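Local coordinates for putative exported protein (Bordetella pertussis Tohama I, PDB 2PFY), which is an extracytoplasmic solute receptor that binds pyroglutamic acid, probably delivering it to a tripartite ATP-independent periplasmic (TRAP) transporter, at residues Ile79-Phe84 with Gln203-Gln208; Ser87-Ser92 with Gly117-Pro122; Glu93-Ala98 with Gln293-Ala298; Pro121-Tyr126 with Met180-Ala185. All coordinates share one frame; numbering follows the deposited sequence.

How the interactions relate
Interactions 1, 2 and 4 cluster round the pyroglutamic acid site, their centres 8 to 12 Å apart. Interaction 3 lies farther out; its centre and that of interaction 4 are about 23 Å apart. Along the chain, interactions 2 and 4 fall between the segments of interaction 1, while those of interactions 1 and 3 alternate. Residues 117-122 and 121-126 lead from strand 112-119 of one sheet to strand 124-127 of the other, and 203-208 runs back; Gln123 joins both crossings through backbone bonds with Ala204 and Phe205. Interactions 2 and 3 share helix 89-108, onto which interaction 3 brings helix 290-300. The ligand thus sits beside the interdomain crossings, as in other periplasmic binding proteins.

Interaction 1: residues Ile79-Phe84 with Gln203-Gln208; sequences IDSVPF and QAFIPQ
This is a buried loop-to-loop contact, tied at both ends by backbone amides, in which Ile79-Phe84, ahead of helix 89-108, lies along the connection Gln203-Gln208 between strands 198-201 and 208-214. At one end the carboxylate of Asp80 receives Gln208 N at OD2, 2.7 Å away; the bond is almost straight (173° at the hydrogen), yet the donor stands well above the carboxylate plane. Asp80 reaches it because CG lies between the backbone N and the carbonyl carbon (chi1 70°), which turns the acid across to Gln203-Gln208. A water also donates to Asp80 OD2, at 2.6 Å, and to Gln208 O, while Ser81 OG donates to Asp80 OD1 over 2.9 Å, so both carboxylate oxygens are held and the group's rotation is restrained.

The connection Gln203-Gln208 is one of the crossings between the two sheets, consistent with the interdomain hinge of the periplasmic binding protein fold, and its Pro207 lines the pyroglutamic acid pocket. In the middle, Phe205 lays a ring face against the backbone of Ser81, whose CA is 3.8 Å from the ring centroid. At the far end the roles are exchanged: the Phe84 ring takes Ala204 CA over one face, 4.3 Å from its centroid. Ala204 O accepts Phe84 N at 2.7 Å, with the donor nearly along the C=O axis, and Pro83 CA adds a CA-H...O contact to Ala204 O at 3.2 Å. The Phe84 ring also packs on Leu273 of helix 267-287.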
# COMPACT_ATOMS: atom_id res chain seq x y z
N ILE A 79 -8.57 -3.62 -5.71
CA ILE A 79 -8.81 -2.86 -6.94
C ILE A 79 -7.73 -1.80 -7.19
O ILE A 79 -7.49 -1.41 -8.33
CB ILE A 79 -10.28 -2.25 -7.02
CG1 ILE A 79 -10.64 -1.77 -8.43
CG2 ILE A 79 -10.49 -1.09 -6.05
CD1 ILE A 79 -10.60 -2.82 -9.52
N ASP A 80 -7.08 -1.34 -6.12
CA ASP A 80 -6.02 -0.34 -6.22
C ASP A 80 -4.72 -0.90 -6.80
O ASP A 80 -3.74 -0.14 -7.01
CB ASP A 80 -5.77 0.33 -4.84
CG ASP A 80 -5.13 -0.61 -3.82
OD1 ASP A 80 -4.79 -1.76 -4.16
OD2 ASP A 80 -4.97 -0.21 -2.64
N SER A 81 -4.69 -2.20 -7.07
CA SER A 81 -3.50 -2.86 -7.60
C SER A 81 -3.66 -3.40 -9.04
O SER A 81 -2.79 -4.11 -9.53
CB SER A 81 -3.02 -3.97 -6.66
OG SER A 81 -2.72 -3.43 -5.37
N VAL A 82 -4.78 -3.09 -9.69
CA VAL A 82 -4.97 -3.47 -11.10
C VAL A 82 -4.12 -2.56 -12.01
O VAL A 82 -4.33 -1.35 -12.00
CB VAL A 82 -6.45 -3.37 -11.54
CG1 VAL A 82 -6.57 -3.60 -13.09
CG2 VAL A 82 -7.36 -4.32 -10.73
N PRO A 83 -3.15 -3.13 -12.74
CA PRO A 83 -2.26 -2.28 -13.54
C PRO A 83 -2.99 -1.37 -14.52
O PRO A 83 -3.93 -1.80 -15.22
CB PRO A 83 -1.32 -3.27 -14.24
CG PRO A 83 -1.29 -4.48 -13.29
CD PRO A 83 -2.74 -4.56 -12.79
N PHE A 84 -2.60 -0.11 -14.50
CA PHE A 84 -3.07 0.92 -15.42
C PHE A 84 -4.56 1.29 -15.38
O PHE A 84 -5.04 2.08 -16.20
CB PHE A 84 -2.54 0.63 -16.83
CG PHE A 84 -1.07 0.60 -16.88
CD1 PHE A 84 -0.35 1.78 -16.77
CD2 PHE A 84 -0.38 -0.60 -16.88
CE1 PHE A 84 1.04 1.77 -16.75
CE2 PHE A 84 1.02 -0.63 -16.87
CZ PHE A 84 1.73 0.56 -16.81
N GLN A 203 4.62 3.55 -13.13
CA GLN A 203 3.31 3.88 -12.56
C GLN A 203 2.29 2.76 -12.79
O GLN A 203 1.18 3.03 -13.28
CB GLN A 203 2.77 5.22 -13.13
CG GLN A 203 3.65 6.44 -12.83
CD GLN A 203 3.04 7.76 -13.29
OE1 GLN A 203 1.85 8.06 -13.02
NE2 GLN A 203 3.84 8.56 -13.97
N ALA A 204 2.64 1.52 -12.48
CA ALA A 204 1.73 0.40 -12.78
C ALA A 204 0.37 0.57 -12.05
O ALA A 204 -0.71 0.33 -12.63
CB ALA A 204 2.36 -0.92 -12.43
N PHE A 205 0.44 0.99 -10.79
CA PHE A 205 -0.73 1.30 -10.01
C PHE A 205 -0.34 2.10 -8.77
O PHE A 205 0.85 2.37 -8.51
CB PHE A 205 -1.51 0.01 -9.62
CG PHE A 205 -0.69 -1.00 -8.89
CD1 PHE A 205 -0.64 -1.00 -7.48
CD2 PHE A 205 0.08 -1.92 -9.59
CE1 PHE A 205 0.14 -1.93 -6.78
CE2 PHE A 205 0.89 -2.86 -8.89
CZ PHE A 205 0.90 -2.88 -7.50
N ILE A 206 -1.34 2.54 -8.04
CA ILE A 206 -1.03 3.25 -6.81
C ILE A 206 -1.79 2.62 -5.61
O ILE A 206 -3.00 2.89 -5.41
CB ILE A 206 -0.99 4.85 -6.94
CG1 ILE A 206 -1.95 5.55 -6.02
CG2 ILE A 206 -0.88 5.47 -8.37
CD1 ILE A 206 -1.42 5.61 -4.71
N PRO A 207 -1.09 1.75 -4.85
CA PRO A 207 -1.77 0.97 -3.82
C PRO A 207 -1.96 1.83 -2.58
O PRO A 207 -1.14 2.71 -2.29
CB PRO A 207 -0.84 -0.23 -3.60
CG PRO A 207 0.60 0.39 -3.87
CD PRO A 207 0.37 1.47 -4.90
N GLN A 208 -3.09 1.64 -1.92
CA GLN A 208 -3.42 2.40 -0.72
C GLN A 208 -2.96 1.66 0.52
O GLN A 208 -2.84 0.45 0.54
CB GLN A 208 -4.91 2.61 -0.60
CG GLN A 208 -5.55 3.30 -1.80
CD GLN A 208 -4.99 4.68 -2.09
OE1 GLN A 208 -4.70 5.45 -1.19
NE2 GLN A 208 -4.89 5.01 -3.35
O HOH W 1 -3.23 -1.65 -1.33
O HOH W 2 -4.09 2.30 -8.96
O HOH W 3 -3.52 1.50 -11.94

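Interaction 2: residues Ser87-Ser92 with Gly117-Pro122; sequences SSFNES and GSPWPP. With PCA (pyroglutamic acid), chain E.
Phe89, Pro122 and Pro119 carry this contact, in which the first turn of helix 89-108 rests against the chain leaving strand 112-119. The phenyl group meets the prolines with its outer carbons: Phe89 CZ comes within 3.7 Å of Pro122 CD, the two side chains standing at about a right angle, and Phe89 CE1 approaches Pro119 CG at 4.4 Å. With CG beside the backbone N (chi1 -77°), the ring swings from the helix start toward the proline-rich chain, where Phe89 CZ also reaches Pro121 CA at 4.0 Å. Helix 223-257 touches the same ring through Arg245 and Thr248.

The helix start that carries Phe89 is fixed by a capping box: Ser88 OG accepts Glu91 N at 3.2 Å, and Glu91 OE1 answers with a weak bond from Ser88 N; Ser88 OG also donates to OE1 on its anti side. Across the contact, Trp120 turns away from Phe89 and presents one indole face to the pyroglutamic acid, whose CD lies 3.3 Å above the ring plane.

Trp120 O, 3.8 Å from Phe89 CE1, is buried without a polar partner in the model. With no polar bond between the segments, apolar packing holds the helix start to the chain that carries Trp120.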
# COMPACT_ATOMS: atom_id res chain seq x y z
N SER A 87 -3.57 5.09 -12.75
CA SER A 87 -2.12 5.16 -12.61
C SER A 87 -1.60 6.54 -12.28
O SER A 87 -0.42 6.71 -11.95
CB SER A 87 -1.45 4.60 -13.86
OG SER A 87 -1.37 3.18 -13.76
N SER A 88 -2.47 7.54 -12.40
CA SER A 88 -2.17 8.90 -11.93
C SER A 88 -2.78 9.11 -10.54
O SER A 88 -3.72 8.41 -10.17
CB SER A 88 -2.71 9.94 -12.92
OG SER A 88 -4.11 9.94 -12.90
N PHE A 89 -2.24 10.04 -9.76
CA PHE A 89 -2.88 10.33 -8.45
C PHE A 89 -4.33 10.74 -8.56
O PHE A 89 -5.14 10.36 -7.71
CB PHE A 89 -2.10 11.38 -7.65
CG PHE A 89 -0.86 10.84 -6.99
CD1 PHE A 89 -0.95 9.96 -5.92
CD2 PHE A 89 0.42 11.25 -7.43
CE1 PHE A 89 0.23 9.46 -5.29
CE2 PHE A 89 1.59 10.77 -6.82
CZ PHE A 89 1.49 9.88 -5.73
N ASN A 90 -4.66 11.54 -9.59
CA ASN A 90 -6.06 12.05 -9.75
C ASN A 90 -7.02 10.89 -10.00
O ASN A 90 -8.06 10.81 -9.37
CB ASN A 90 -6.16 13.10 -10.88
CG ASN A 90 -5.67 14.49 -10.44
OD1 ASN A 90 -5.22 14.71 -9.30
ND2 ASN A 90 -5.76 15.45 -11.36
N GLU A 91 -6.63 9.97 -10.87
CA GLU A 91 -7.43 8.74 -11.06
C GLU A 91 -7.49 7.91 -9.77
O GLU A 91 -8.55 7.40 -9.42
CB GLU A 91 -6.87 7.86 -12.18
CG GLU A 91 -7.07 8.40 -13.56
CD GLU A 91 -6.31 7.58 -14.58
OE1 GLU A 91 -5.06 7.55 -14.54
OE2 GLU A 91 -6.97 6.94 -15.42
N SER A 92 -6.33 7.74 -9.10
CA SER A 92 -6.26 6.96 -7.85
C SER A 92 -7.24 7.50 -6.81
O SER A 92 -7.94 6.73 -6.13
CB SER A 92 -4.82 6.96 -7.28
OG SER A 92 -4.67 6.02 -6.21
N GLY A 117 -7.18 6.42 5.17
CA GLY A 117 -6.31 5.89 4.12
C GLY A 117 -5.24 6.89 3.70
O GLY A 117 -5.35 8.10 3.94
N SER A 118 -4.16 6.39 3.09
CA SER A 118 -3.18 7.25 2.43
C SER A 118 -2.53 6.42 1.37
O SER A 118 -2.43 5.19 1.52
CB SER A 118 -2.13 7.80 3.40
OG SER A 118 -2.70 8.76 4.26
N PRO A 119 -2.13 7.06 0.26
CA PRO A 119 -1.55 6.29 -0.84
C PRO A 119 -0.02 6.18 -0.74
O PRO A 119 0.66 7.06 -0.21
CB PRO A 119 -1.94 7.14 -2.07
CG PRO A 119 -1.83 8.58 -1.55
CD PRO A 119 -2.32 8.49 -0.10
N TRP A 120 0.50 5.06 -1.20
CA TRP A 120 1.89 4.95 -1.63
C TRP A 120 2.04 5.76 -2.94
O TRP A 120 1.04 6.12 -3.57
CB TRP A 120 2.21 3.48 -1.92
CG TRP A 120 2.38 2.66 -0.69
CD1 TRP A 120 1.42 1.91 -0.03
CD2 TRP A 120 3.59 2.50 0.03
NE1 TRP A 120 1.98 1.28 1.05
CE2 TRP A 120 3.32 1.62 1.11
CE3 TRP A 120 4.90 3.01 -0.13
CZ2 TRP A 120 4.31 1.23 2.02
CZ3 TRP A 120 5.88 2.63 0.79
CH2 TRP A 120 5.58 1.74 1.84
N PRO A 121 3.29 6.06 -3.33
CA PRO A 121 3.51 6.59 -4.67
C PRO A 121 3.30 5.50 -5.73
O PRO A 121 3.13 4.31 -5.39
CB PRO A 121 4.98 7.11 -4.63
CG PRO A 121 5.35 7.14 -3.12
CD PRO A 121 4.55 5.97 -2.57
N PRO A 122 3.25 5.89 -7.02
CA PRO A 122 3.06 4.92 -8.10
C PRO A 122 4.16 3.86 -8.14
O PRO A 122 5.31 4.13 -7.74
CB PRO A 122 3.12 5.80 -9.35
CG PRO A 122 2.68 7.17 -8.87
CD PRO A 122 3.32 7.27 -7.51
N PCA E . 5.82 -0.24 -0.92
CA PCA E . 5.15 -1.41 -0.30
CB PCA E . 3.81 -1.64 -0.97
CG PCA E . 3.72 -0.63 -2.07
CD PCA E . 4.96 0.20 -1.96
OE PCA E . 5.19 1.19 -2.65
C PCA E . 6.02 -2.64 -0.43
O PCA E . 5.82 -3.69 0.20
OXT PCA E . 6.96 -2.60 -1.19

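Interaction 3: residues Glu93-Ala98 with Gln293-Ala298; sequences EKLWKA and QQLLDA
Lys94 NZ lies 3.5 Å from Ala298 O, its nearest approach to the facing helix, and makes a weak hydrogen bond to Lys301 O at the end of the chain. The lysine leaves helix 89-108 with CG anti to the backbone N (chi1 -176°), runs extended through chi3 and bends only at its last torsion, which carries the ammonium group alongside the other helix near its C-terminal end.

Next to the lysine the two helices pack through small and branched apolar side chains. Their local axes come within 9.0 Å and run roughly antiparallel, with 141° between their directions. Ala98 points toward the partner helix, its CB 3.8 Å from Ala298 CB and equally far from Leu295 O; the methyl groups let the backbones approach, and the CA atoms of Ala98 and Leu295 are 5.7 Å apart. Deeper in, Leu95 meets Leu295 obliquely through one methyl each, Leu95 CD1 to Leu295 CD2 at 3.7 Å. Ile79 touches both leucines, and Leu295 also packs on Thr99 and Leu102 farther along helix 89-108.

A positive charge next to carbonyls at a helix C-terminus would be electrostatically favourable, but the geometry makes it an edge feature: van der Waals contact between alanines and leucines is the main cohesion of this helix pair.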
# COMPACT_ATOMS: atom_id res chain seq x y z
N GLU A 93 -7.28 8.82 -6.71
CA GLU A 93 -8.10 9.53 -5.75
C GLU A 93 -9.60 9.31 -6.00
O GLU A 93 -10.36 9.13 -5.07
CB GLU A 93 -7.76 11.02 -5.73
CG GLU A 93 -8.40 11.73 -4.53
CD GLU A 93 -8.19 13.22 -4.50
OE1 GLU A 93 -7.33 13.76 -5.23
OE2 GLU A 93 -8.91 13.87 -3.70
N LYS A 94 -9.99 9.31 -7.27
CA LYS A 94 -11.35 9.06 -7.70
C LYS A 94 -11.68 7.61 -7.42
O LYS A 94 -12.74 7.31 -6.86
CB LYS A 94 -11.51 9.37 -9.19
CG LYS A 94 -12.95 9.24 -9.73
CD LYS A 94 -13.06 9.90 -11.13
CE LYS A 94 -14.52 9.86 -11.66
NZ LYS A 94 -15.53 9.72 -10.54
N LEU A 95 -10.76 6.71 -7.75
CA LEU A 95 -10.94 5.30 -7.43
C LEU A 95 -11.11 5.09 -5.91
O LEU A 95 -11.97 4.31 -5.48
CB LEU A 95 -9.78 4.45 -8.00
CG LEU A 95 -9.82 2.92 -7.78
CD1 LEU A 95 -11.14 2.26 -8.36
CD2 LEU A 95 -8.60 2.21 -8.33
N TRP A 96 -10.31 5.79 -5.11
CA TRP A 96 -10.35 5.67 -3.65
C TRP A 96 -11.71 6.13 -3.09
O TRP A 96 -12.31 5.48 -2.24
CB TRP A 96 -9.17 6.41 -2.99
CG TRP A 96 -9.28 6.48 -1.47
CD1 TRP A 96 -9.51 7.59 -0.71
CD2 TRP A 96 -9.21 5.38 -0.55
NE1 TRP A 96 -9.56 7.26 0.62
CE2 TRP A 96 -9.38 5.91 0.76
CE3 TRP A 96 -8.98 3.99 -0.69
CZ2 TRP A 96 -9.36 5.12 1.91
CZ3 TRP A 96 -8.96 3.20 0.46
CH2 TRP A 96 -9.14 3.77 1.75
N LYS A 97 -12.17 7.26 -3.59
CA LYS A 97 -13.47 7.82 -3.20
C LYS A 97 -14.62 6.81 -3.46
O LYS A 97 -15.51 6.66 -2.63
CB LYS A 97 -13.68 9.14 -3.94
CG LYS A 97 -13.83 10.37 -3.03
CD LYS A 97 -14.55 11.52 -3.81
CE LYS A 97 -15.96 11.82 -3.26
NZ LYS A 97 -16.99 11.94 -4.34
N ALA A 98 -14.56 6.08 -4.58
CA ALA A 98 -15.49 4.97 -4.90
C ALA A 98 -15.25 3.68 -4.09
O ALA A 98 -16.19 2.90 -3.87
CB ALA A 98 -15.39 4.62 -6.40
N GLN A 293 -18.96 -4.26 -9.55
CA GLN A 293 -19.50 -3.47 -10.65
C GLN A 293 -19.97 -2.08 -10.24
O GLN A 293 -19.74 -1.11 -10.97
CB GLN A 293 -20.62 -4.22 -11.41
CG GLN A 293 -20.12 -5.32 -12.36
CD GLN A 293 -19.26 -4.82 -13.53
OE1 GLN A 293 -19.36 -3.66 -13.95
NE2 GLN A 293 -18.41 -5.69 -14.04
N GLN A 294 -20.61 -1.95 -9.08
CA GLN A 294 -21.00 -0.60 -8.62
C GLN A 294 -19.81 0.28 -8.26
O GLN A 294 -19.89 1.51 -8.35
CB GLN A 294 -22.13 -0.57 -7.56
CG GLN A 294 -22.09 -1.59 -6.41
CD GLN A 294 -23.35 -1.53 -5.51
OE1 GLN A 294 -23.60 -0.53 -4.82
NE2 GLN A 294 -24.14 -2.61 -5.52
N LEU A 295 -18.70 -0.35 -7.85
CA LEU A 295 -17.45 0.38 -7.58
C LEU A 295 -16.87 0.91 -8.90
O LEU A 295 -16.62 2.11 -9.04
CB LEU A 295 -16.45 -0.53 -6.83
CG LEU A 295 -15.13 0.01 -6.25
CD1 LEU A 295 -14.40 -1.09 -5.48
CD2 LEU A 295 -14.22 0.58 -7.33
N LEU A 296 -16.67 0.02 -9.86
CA LEU A 296 -16.17 0.38 -11.18
C LEU A 296 -17.04 1.42 -11.90
O LEU A 296 -16.52 2.39 -12.45
CB LEU A 296 -15.99 -0.87 -12.04
CG LEU A 296 -14.61 -1.39 -12.44
CD1 LEU A 296 -13.48 -1.08 -11.42
CD2 LEU A 296 -14.67 -2.87 -12.79
N ASP A 297 -18.37 1.25 -11.85
CA ASP A 297 -19.31 2.27 -12.35
C ASP A 297 -19.10 3.62 -11.68
O ASP A 297 -19.00 4.65 -12.37
CB ASP A 297 -20.78 1.83 -12.16
CG ASP A 297 -21.14 0.61 -13.00
OD1 ASP A 297 -20.48 0.37 -14.03
OD2 ASP A 297 -22.09 -0.12 -12.60
N ALA A 298 -19.03 3.63 -10.35
CA ALA A 298 -18.77 4.85 -9.59
C ALA A 298 -17.44 5.52 -9.99
O ALA A 298 -17.39 6.75 -10.15
CB ALA A 298 -18.79 4.57 -8.08

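Interaction 4: residues Pro121-Tyr126 with Met180-Ala185; sequences PPQGIY and MLTSPA. With PCA (pyroglutamic acid), chain E.
Tyr126 packs against Met180 and Thr182 on the tight side of an antiparallel strand pair. The selenomethionine methyl, Met180 CE, makes a CH-pi contact over one face of the Tyr126 ring, 3.9 Å from the centroid; its selenium lies obliquely to the ring as a Met-aromatic contact. Thr182 CG2 comes within 3.4 Å of Tyr126 CE2. The phenol end reaches past the strand, and Tyr126 OH donates to Ser183 O at 2.7 Å from above the carbonyl plane. Packing is also close where the chains leave the sheet: Pro121 CD is 3.5 Å from Ser183 CB, tighter than usual for two carbons.

The Ile125-Leu181 pair is looser, crossing obliquely with Ile125 CG1 and Leu181 CD1 at 4.1 Å, although Leu181 turns its other methyl closely to Gln123 CB. This is not a solvent side, since every touching residue is buried. The hydrogen-bonded pairs Gly124-Thr182 and Tyr126-Met180 flank this non-hydrogen-bonded pair; Tyr126 N to Met180 O is nearly straight, at 173°.

At the end of strand 180-182, Thr182 and the following Ser183 face the ligand. Thr182 OG1, anti to the backbone N (chi1 -168°), donates to the ligand carboxylate oxygen OXT at 2.8 Å, leaving CG2 to meet Tyr126. Ser183 grips the lactam oxygen OE twice, through OG at 2.7 Å and through N, and its OG also caps helix 184-189 by accepting Thr186 N. The end of a strand and the N-terminus of the helix that follows, meeting at the ligand, are characteristic of the binding cleft in the periplasmic binding protein fold.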
# COMPACT_ATOMS: atom_id res chain seq x y z
N PRO A 121 3.29 6.06 -3.33
CA PRO A 121 3.51 6.59 -4.67
C PRO A 121 3.30 5.50 -5.73
O PRO A 121 3.13 4.31 -5.39
CB PRO A 121 4.98 7.11 -4.63
CG PRO A 121 5.35 7.14 -3.12
CD PRO A 121 4.55 5.97 -2.57
N PRO A 122 3.25 5.89 -7.02
CA PRO A 122 3.06 4.92 -8.10
C PRO A 122 4.16 3.86 -8.14
O PRO A 122 5.31 4.13 -7.74
CB PRO A 122 3.12 5.80 -9.35
CG PRO A 122 2.68 7.17 -8.87
CD PRO A 122 3.32 7.27 -7.51
N GLN A 123 3.82 2.65 -8.62
CA GLN A 123 4.76 1.53 -8.54
C GLN A 123 5.62 1.45 -9.80
O GLN A 123 5.10 1.36 -10.91
CB GLN A 123 4.00 0.20 -8.38
CG GLN A 123 3.00 0.19 -7.19
CD GLN A 123 3.71 0.24 -5.84
OE1 GLN A 123 3.80 1.29 -5.19
NE2 GLN A 123 4.25 -0.87 -5.45
N GLY A 124 6.94 1.49 -9.62
CA GLY A 124 7.91 1.26 -10.73
C GLY A 124 8.52 -0.13 -10.63
O GLY A 124 8.16 -0.94 -9.74
N ILE A 125 9.44 -0.42 -11.54
CA ILE A 125 10.12 -1.71 -11.62
C ILE A 125 11.60 -1.51 -11.35
O ILE A 125 12.19 -0.60 -11.91
CB ILE A 125 9.90 -2.37 -13.02
CG1 ILE A 125 8.42 -2.70 -13.18
CG2 ILE A 125 10.78 -3.67 -13.18
CD1 ILE A 125 7.91 -2.98 -14.61
N TYR A 126 12.17 -2.33 -10.46
CA TYR A 126 13.59 -2.25 -10.14
C TYR A 126 14.27 -3.52 -10.61
O TYR A 126 13.78 -4.62 -10.34
CB TYR A 126 13.85 -2.17 -8.62
CG TYR A 126 13.33 -0.92 -7.91
CD1 TYR A 126 14.22 0.04 -7.43
CD2 TYR A 126 11.96 -0.74 -7.68
CE1 TYR A 126 13.78 1.16 -6.70
CE2 TYR A 126 11.49 0.41 -6.99
CZ TYR A 126 12.41 1.34 -6.50
OH TYR A 126 11.95 2.46 -5.82
N MSE A 180 12.05 -6.31 -8.60
CA MSE A 180 10.83 -6.06 -7.82
C MSE A 180 10.02 -4.94 -8.41
O MSE A 180 10.47 -4.23 -9.35
CB MSE A 180 11.21 -5.79 -6.35
CG MSE A 180 12.07 -4.57 -6.17
SE MSE A 180 12.14 -4.10 -4.30
CE MSE A 180 13.33 -2.44 -4.44
N LEU A 181 8.83 -4.77 -7.85
CA LEU A 181 7.94 -3.71 -8.25
C LEU A 181 7.50 -3.05 -6.96
O LEU A 181 6.99 -3.73 -6.05
CB LEU A 181 6.71 -4.26 -8.99
CG LEU A 181 5.61 -3.22 -9.28
CD1 LEU A 181 5.11 -3.23 -10.74
CD2 LEU A 181 4.43 -3.42 -8.32
N THR A 182 7.74 -1.75 -6.88
CA THR A 182 7.43 -0.98 -5.66
C THR A 182 7.63 0.50 -5.96
O THR A 182 8.18 0.84 -7.03
CB THR A 182 8.25 -1.45 -4.39
OG1 THR A 182 7.69 -0.87 -3.21
CG2 THR A 182 9.78 -1.11 -4.47
N SER A 183 7.22 1.36 -5.03
CA SER A 183 7.31 2.79 -5.20
C SER A 183 8.75 3.26 -5.03
O SER A 183 9.62 2.53 -4.44
CB SER A 183 6.45 3.52 -4.15
OG SER A 183 6.96 3.18 -2.87
N PRO A 184 9.01 4.50 -5.47
CA PRO A 184 10.28 5.13 -5.11
C PRO A 184 10.39 5.39 -3.59
O PRO A 184 11.51 5.55 -3.09
CB PRO A 184 10.28 6.44 -5.92
CG PRO A 184 8.78 6.75 -6.17
CD PRO A 184 8.19 5.35 -6.36
N ALA A 185 9.27 5.39 -2.85
CA ALA A 185 9.36 5.57 -1.38
C ALA A 185 10.07 4.38 -0.72
O ALA A 185 10.95 4.57 0.12
CB ALA A 185 7.98 5.75 -0.76
N PCA E . 5.82 -0.24 -0.92
CA PCA E . 5.15 -1.41 -0.30
CB PCA E . 3.81 -1.64 -0.97
CG PCA E . 3.72 -0.63 -2.07
CD PCA E . 4.96 0.20 -1.96
OE PCA E . 5.19 1.19 -2.65
C PCA E . 6.02 -2.64 -0.43
O PCA E . 5.82 -3.69 0.20
OXT PCA E . 6.96 -2.60 -1.19